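Local coordinates for protein 3-methylornithine synthase (Methanosarcina barkeri, PDB 3T7V) that isomerises L-lysine to (3R)-3-methyl-D-ornithine by a radical mechanism, using a [4Fe-4S] cluster and S-adenosylmethionine, in the biosynthesis of pyrrolysine, at residues A[149-159]-A[193-202]. Sequence-based numbering, arbitrary orientation.
Sequences LMDNATLLKAR and ARRFAKQQGY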
ATOM      1  N   LEU A 149       5.817   8.878 -10.561  1.00 13.87           N
ATOM      2  CA  LEU A 149       6.437  10.155 -10.270  1.00 13.63           C
ATOM      3  C   LEU A 149       5.941  11.212 -11.313  1.00 15.43           C
ATOM      4  O   LEU A 149       6.569  11.508 -12.359  1.00 17.62           O
ATOM      5  CB  LEU A 149       7.945   9.942 -10.237  1.00 14.47           C
ATOM      6  CG  LEU A 149       8.701  11.234  -9.991  1.00 16.17           C
ATOM      7  CD1 LEU A 149       8.395  11.666  -8.566  1.00 23.76           C
ATOM      8  CD2 LEU A 149      10.181  11.040 -10.213  1.00 22.28           C
ATOM      9  N   MET A 150       4.737  11.667 -11.055  1.00 16.01           N
ATOM     10  CA  MET A 150       4.111  12.709 -11.936  1.00 17.97           C
ATOM     11  C   MET A 150       4.781  14.075 -11.468  1.00 18.38           C
ATOM     12  O   MET A 150       5.282  14.221 -10.303  1.00 18.90           O
ATOM     13  CB  MET A 150       2.502  12.667 -11.806  1.00 20.55           C
ATOM     14  CG  MET A 150       1.690  11.605 -12.728  1.00 32.73           C
ATOM     15  SD  MET A 150       1.476  12.779 -14.019  1.00 46.07           S
ATOM     16  CE  MET A 150       0.359  12.030 -15.229  1.00 28.83           C
ATOM     17  N   ASP A 151       4.800  15.051 -12.377  1.00 18.69           N
ATOM     18  CA  ASP A 151       5.391  16.309 -12.008  1.00 18.14           C
ATOM     19  C   ASP A 151       4.607  17.076 -10.983  1.00 17.43           C
ATOM     20  O   ASP A 151       3.421  16.838 -10.736  1.00 16.41           O
ATOM     21  CB  ASP A 151       5.767  17.177 -13.212  1.00 22.31           C
ATOM     22  CG  ASP A 151       4.643  17.583 -14.071  1.00 32.38           C
ATOM     23  OD1 ASP A 151       3.534  17.887 -13.629  1.00 34.18           O
ATOM     24  OD2 ASP A 151       4.903  17.739 -15.285  1.00 53.15           O
ATOM     25  N   ASN A 152       5.297  18.037 -10.361  1.00 18.31           N
ATOM     26  CA  ASN A 152       4.637  18.820  -9.318  1.00 18.08           C
ATOM     27  C   ASN A 152       3.399  19.569  -9.867  1.00 17.28           C
ATOM     28  O   ASN A 152       2.382  19.660  -9.164  1.00 17.71           O
ATOM     29  CB  ASN A 152       5.594  19.871  -8.771  1.00 19.00           C
ATOM     30  CG  ASN A 152       6.686  19.303  -7.923  1.00 22.08           C
ATOM     31  OD1 ASN A 152       6.686  18.115  -7.580  1.00 21.96           O
ATOM     32  ND2 ASN A 152       7.617  20.190  -7.499  1.00 27.85           N
ATOM     33  N   ALA A 153       3.418  20.096 -11.071  1.00 16.65           N
ATOM     34  CA  ALA A 153       2.250  20.804 -11.547  1.00 16.54           C
ATOM     35  C   ALA A 153       1.043  19.850 -11.610  1.00 16.04           C
ATOM     36  O   ALA A 153      -0.088  20.233 -11.375  1.00 18.37           O
ATOM     37  CB  ALA A 153       2.505  21.389 -12.915  1.00 20.62           C
ATOM     38  N   THR A 154       1.278  18.596 -12.038  1.00 16.27           N
ATOM     39  CA  THR A 154       0.146  17.671 -12.152  1.00 14.78           C
ATOM     40  C   THR A 154      -0.340  17.327 -10.732  1.00 14.90           C
ATOM     41  O   THR A 154      -1.560  17.228 -10.523  1.00 15.01           O
ATOM     42  CB  THR A 154       0.570  16.428 -12.867  1.00 16.32           C
ATOM     43  OG1 THR A 154       1.103  16.854 -14.124  1.00 20.07           O
ATOM     44  CG2 THR A 154      -0.639  15.495 -13.144  1.00 18.38           C
ATOM     45  N   LEU A 155       0.583  17.138  -9.783  1.00 14.40           N
ATOM     46  CA  LEU A 155       0.163  16.849  -8.392  1.00 14.91           C
ATOM     47  C   LEU A 155      -0.751  17.965  -7.865  1.00 14.37           C
ATOM     48  O   LEU A 155      -1.761  17.738  -7.171  1.00 14.74           O
ATOM     49  CB  LEU A 155       1.389  16.631  -7.441  1.00 15.27           C
ATOM     50  CG  LEU A 155       2.130  15.302  -7.726  1.00 16.49           C
ATOM     51  CD1 LEU A 155       3.384  15.366  -6.819  1.00 17.94           C
ATOM     52  CD2 LEU A 155       1.210  14.096  -7.414  1.00 21.42           C
ATOM     53  N   LEU A 156      -0.359  19.213  -8.152  1.00 14.60           N
ATOM     54  CA  LEU A 156      -1.132  20.363  -7.655  1.00 16.94           C
ATOM     55  C   LEU A 156      -2.517  20.410  -8.318  1.00 15.49           C
ATOM     56  O   LEU A 156      -3.546  20.595  -7.607  1.00 16.74           O
ATOM     57  CB  LEU A 156      -0.232  21.583  -7.981  1.00 21.69           C
ATOM     58  CG  LEU A 156      -0.674  22.946  -7.937  1.00 23.76           C
ATOM     59  CD1 LEU A 156       0.640  23.781  -8.032  1.00 23.85           C
ATOM     60  CD2 LEU A 156      -1.709  23.264  -8.983  1.00 22.75           C
ATOM     61  N   LYS A 157      -2.607  20.099  -9.615  1.00 14.81           N
ATOM     62  CA  LYS A 157      -3.902  20.109 -10.285  1.00 15.77           C
ATOM     63  C   LYS A 157      -4.802  18.959  -9.803  1.00 15.07           C
ATOM     64  O   LYS A 157      -6.046  19.136  -9.659  1.00 15.66           O
ATOM     65  CB  LYS A 157      -3.725  20.061 -11.776  1.00 17.25           C
ATOM     66  CG  LYS A 157      -3.179  21.396 -12.324  1.00 20.19           C
ATOM     67  CD  LYS A 157      -2.859  21.143 -13.789  1.00 30.14           C
ATOM     68  CE  LYS A 157      -2.610  22.458 -14.434  1.00 43.21           C
ATOM     69  NZ  LYS A 157      -1.471  22.231 -15.373  1.00 68.01           N
ATOM     70  N   ALA A 158      -4.184  17.811  -9.559  1.00 12.85           N
ATOM     71  CA  ALA A 158      -5.001  16.693  -9.079  1.00 13.10           C
ATOM     72  C   ALA A 158      -5.538  16.903  -7.679  1.00 12.71           C
ATOM     73  O   ALA A 158      -6.643  16.473  -7.384  1.00 14.00           O
ATOM     74  CB  ALA A 158      -4.237  15.398  -9.175  1.00 14.02           C
ATOM     75  N   ARG A 159      -4.782  17.622  -6.849  1.00 13.27           N
ATOM     76  CA  ARG A 159      -5.240  18.024  -5.499  1.00 13.23           C
ATOM     77  C   ARG A 159      -6.473  18.908  -5.610  1.00 14.45           C
ATOM     78  O   ARG A 159      -7.486  18.717  -4.924  1.00 16.97           O
ATOM     79  CB  ARG A 159      -4.109  18.692  -4.747  1.00 14.77           C
ATOM     80  CG  ARG A 159      -4.542  19.174  -3.342  1.00 16.55           C
ATOM     81  CD  ARG A 159      -4.935  18.054  -2.411  1.00 16.34           C
ATOM     82  NE  ARG A 159      -5.335  18.608  -1.138  1.00 14.64           N
ATOM     83  CZ  ARG A 159      -5.901  17.894  -0.172  1.00 16.43           C
ATOM     84  NH1 ARG A 159      -6.057  16.575  -0.309  1.00 20.53           N
ATOM     85  NH2 ARG A 159      -6.184  18.488   0.964  1.00 19.41           N
ATOM     86  N   ALA A 193       8.813  14.416  -4.242  1.00 14.28           N
ATOM     87  CA  ALA A 193       7.440  14.484  -4.668  1.00 13.93           C
ATOM     88  C   ALA A 193       6.485  14.286  -3.469  1.00 14.06           C
ATOM     89  O   ALA A 193       5.452  14.981  -3.399  1.00 14.97           O
ATOM     90  CB  ALA A 193       7.194  13.394  -5.744  1.00 14.42           C
ATOM     91  N   ARG A 194       6.834  13.370  -2.552  1.00 13.45           N
ATOM     92  CA  ARG A 194       5.961  13.229  -1.378  1.00 14.23           C
ATOM     93  C   ARG A 194       5.990  14.503  -0.550  1.00 15.43           C
ATOM     94  O   ARG A 194       4.948  14.874  -0.019  1.00 16.39           O
ATOM     95  CB  ARG A 194       6.377  12.002  -0.567  1.00 15.24           C
ATOM     96  CG  ARG A 194       6.026  10.683  -1.278  1.00 16.40           C
ATOM     97  CD  ARG A 194       6.165   9.472  -0.303  1.00 19.48           C
ATOM     98  NE  ARG A 194       7.492   9.390   0.270  1.00 19.69           N
ATOM     99  CZ  ARG A 194       8.560   8.807  -0.257  1.00 18.34           C
ATOM    100  NH1 ARG A 194       9.699   9.027   0.436  1.00 24.88           N
ATOM    101  NH2 ARG A 194       8.517   8.002  -1.355  1.00 17.06           N
ATOM    102  N   ARG A 195       7.135  15.167  -0.447  1.00 15.41           N
ATOM    103  CA  ARG A 195       7.194  16.399   0.311  1.00 17.36           C
ATOM    104  C   ARG A 195       6.369  17.503  -0.329  1.00 17.62           C
ATOM    105  O   ARG A 195       5.615  18.227   0.363  1.00 18.39           O
ATOM    106  CB  ARG A 195       8.660  16.829   0.406  1.00 19.58           C
ATOM    107  CG  ARG A 195       9.367  15.929   1.423  1.00 28.73           C
ATOM    108  CD  ARG A 195      10.851  16.270   1.675  1.00 42.92           C
ATOM    109  NE  ARG A 195      11.007  17.745   1.735  1.00 69.38           N
ATOM    110  CZ  ARG A 195      11.412  18.533   0.719  1.00 55.38           C
ATOM    111  NH1 ARG A 195      11.782  17.985  -0.454  1.00 61.36           N
ATOM    112  NH2 ARG A 195      11.506  19.825   0.889  1.00 80.16           N
ATOM    113  N   PHE A 196       6.449  17.603  -1.662  1.00 16.18           N
ATOM    114  CA  PHE A 196       5.678  18.614  -2.396  1.00 16.15           C
ATOM    115  C   PHE A 196       4.175  18.337  -2.189  1.00 16.35           C
ATOM    116  O   PHE A 196       3.376  19.243  -1.981  1.00 16.45           O
ATOM    117  CB  PHE A 196       6.036  18.602  -3.895  1.00 17.32           C
ATOM    118  CG  PHE A 196       5.250  19.635  -4.682  1.00 17.62           C
ATOM    119  CD1 PHE A 196       5.689  20.954  -4.695  1.00 22.42           C
ATOM    120  CD2 PHE A 196       4.080  19.290  -5.314  1.00 18.33           C
ATOM    121  CE1 PHE A 196       4.947  21.932  -5.409  1.00 26.17           C
ATOM    122  CE2 PHE A 196       3.314  20.229  -6.025  1.00 22.46           C
ATOM    123  CZ  PHE A 196       3.755  21.553  -6.043  1.00 21.67           C
ATOM    124  N   ALA A 197       3.798  17.048  -2.295  1.00 15.47           N
ATOM    125  CA  ALA A 197       2.392  16.702  -2.144  1.00 13.29           C
ATOM    126  C   ALA A 197       1.910  17.072  -0.732  1.00 12.79           C
ATOM    127  O   ALA A 197       0.788  17.667  -0.616  1.00 13.44           O
ATOM    128  CB  ALA A 197       2.207  15.176  -2.381  1.00 14.52           C
ATOM    129  N   LYS A 198       2.710  16.797   0.322  1.00 13.22           N
ATOM    130  CA  LYS A 198       2.266  17.154   1.713  1.00 14.22           C
ATOM    131  C   LYS A 198       2.063  18.705   1.751  1.00 14.71           C
ATOM    132  O   LYS A 198       1.107  19.200   2.366  1.00 17.84           O
ATOM    133  CB  LYS A 198       3.302  16.731   2.717  1.00 19.42           C
ATOM    134  CG  LYS A 198       3.198  15.266   3.019  1.00 27.71           C
ATOM    135  CD  LYS A 198       2.417  15.071   4.340  1.00 43.61           C
ATOM    136  CE  LYS A 198       3.356  14.715   5.481  1.00 54.95           C
ATOM    137  NZ  LYS A 198       2.587  14.526   6.739  1.00 71.84           N
ATOM    138  N   GLN A 199       2.928  19.474   1.066  1.00 14.96           N
ATOM    139  CA  GLN A 199       2.749  20.943   1.098  1.00 16.39           C
ATOM    140  C   GLN A 199       1.454  21.386   0.449  1.00 14.59           C
ATOM    141  O   GLN A 199       0.884  22.462   0.778  1.00 18.86           O
ATOM    142  CB  GLN A 199       3.937  21.593   0.372  1.00 18.38           C
ATOM    143  CG  GLN A 199       5.183  21.463   1.205  1.00 22.61           C
ATOM    144  CD  GLN A 199       6.461  21.786   0.467  1.00 29.69           C
ATOM    145  OE1 GLN A 199       7.547  21.764   1.065  1.00 52.48           O
ATOM    146  NE2 GLN A 199       6.347  22.174  -0.793  1.00 33.87           N
ATOM    147  N   GLN A 200       0.981  20.651  -0.572  1.00 15.28           N
ATOM    148  CA  GLN A 200      -0.291  20.961  -1.221  1.00 14.48           C
ATOM    149  C   GLN A 200      -1.521  20.444  -0.498  1.00 14.08           C
ATOM    150  O   GLN A 200      -2.654  20.687  -0.891  1.00 15.82           O
ATOM    151  CB  GLN A 200      -0.270  20.361  -2.619  1.00 16.45           C
ATOM    152  CG  GLN A 200       0.664  21.057  -3.594  1.00 18.55           C
ATOM    153  CD  GLN A 200       0.291  22.534  -3.833  1.00 18.72           C
ATOM    154  OE1 GLN A 200      -0.880  22.912  -3.910  1.00 20.66           O
ATOM    155  NE2 GLN A 200       1.311  23.341  -4.089  1.00 23.74           N
ATOM    156  N   GLY A 201      -1.249  19.738   0.588  1.00 13.64           N
ATOM    157  CA  GLY A 201      -2.326  19.232   1.432  1.00 13.52           C
ATOM    158  C   GLY A 201      -2.607  17.733   1.394  1.00 13.12           C
ATOM    159  O   GLY A 201      -3.477  17.242   2.138  1.00 15.19           O
ATOM    160  N   TYR A 202      -1.910  17.026   0.501  1.00 12.53           N
ATOM    161  CA  TYR A 202      -2.108  15.562   0.490  1.00 11.81           C
ATOM    162  C   TYR A 202      -1.663  14.889   1.772  1.00 12.40           C
ATOM    163  O   TYR A 202      -0.710  15.332   2.426  1.00 15.07           O
ATOM    164  CB  TYR A 202      -1.209  14.939  -0.620  1.00 11.84           C
ATOM    165  CG  TYR A 202      -1.608  15.130  -2.032  1.00 11.03           C
ATOM    166  CD1 TYR A 202      -2.356  14.109  -2.679  1.00 11.79           C
ATOM    167  CD2 TYR A 202      -1.184  16.234  -2.782  1.00 11.11           C
ATOM    168  CE1 TYR A 202      -2.639  14.184  -4.008  1.00 12.38           C
ATOM    169  CE2 TYR A 202      -1.477  16.292  -4.139  1.00 11.62           C
ATOM    170  CZ  TYR A 202      -2.207  15.298  -4.726  1.00 11.55           C
ATOM    171  OH  TYR A 202      -2.442  15.374  -6.057  1.00 14.47           O
TER
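N152 lays its amide flat on one face of the F196 ring, the two planes only 2° apart and CG above the ring centre; its CB makes a CH-pi contact with the same face, 3.6 Å from the ring centroid. L156 CB meets the ring at its edge. With chi1 at 180°, F196 swings its ring across to the N152 amide. This seam joins two neighbouring outer helices of the radical SAM TIM barrel, 152-160 and 187-200, whose facing segments run at 33° to each other and come within 9.9 Å, axis to axis, at their closest. R159 CD makes a CH-pi contact over one face of the Y202 ring, offset toward its rim, while the R159 guanidinium has G201 O and Y202 N over one face and gives a hydrogen bond from NH1 to A163 O. L155 O and A197 O lie in plane at the Y202 edge. The buried L155 sets CD1 against A193 O and the F196 ring; toward the end nearer the bound S-adenosylmethionine, L149 CD1 packs on A193 CB at 3.5 Å. At the other end a Schellman motif at G201 turns the chain toward strand 203-210. L155 O, already bonded by R159 N within its helix, also accepts Y202 OH on a lone pair in the carbonyl plane, at 2.7 Å.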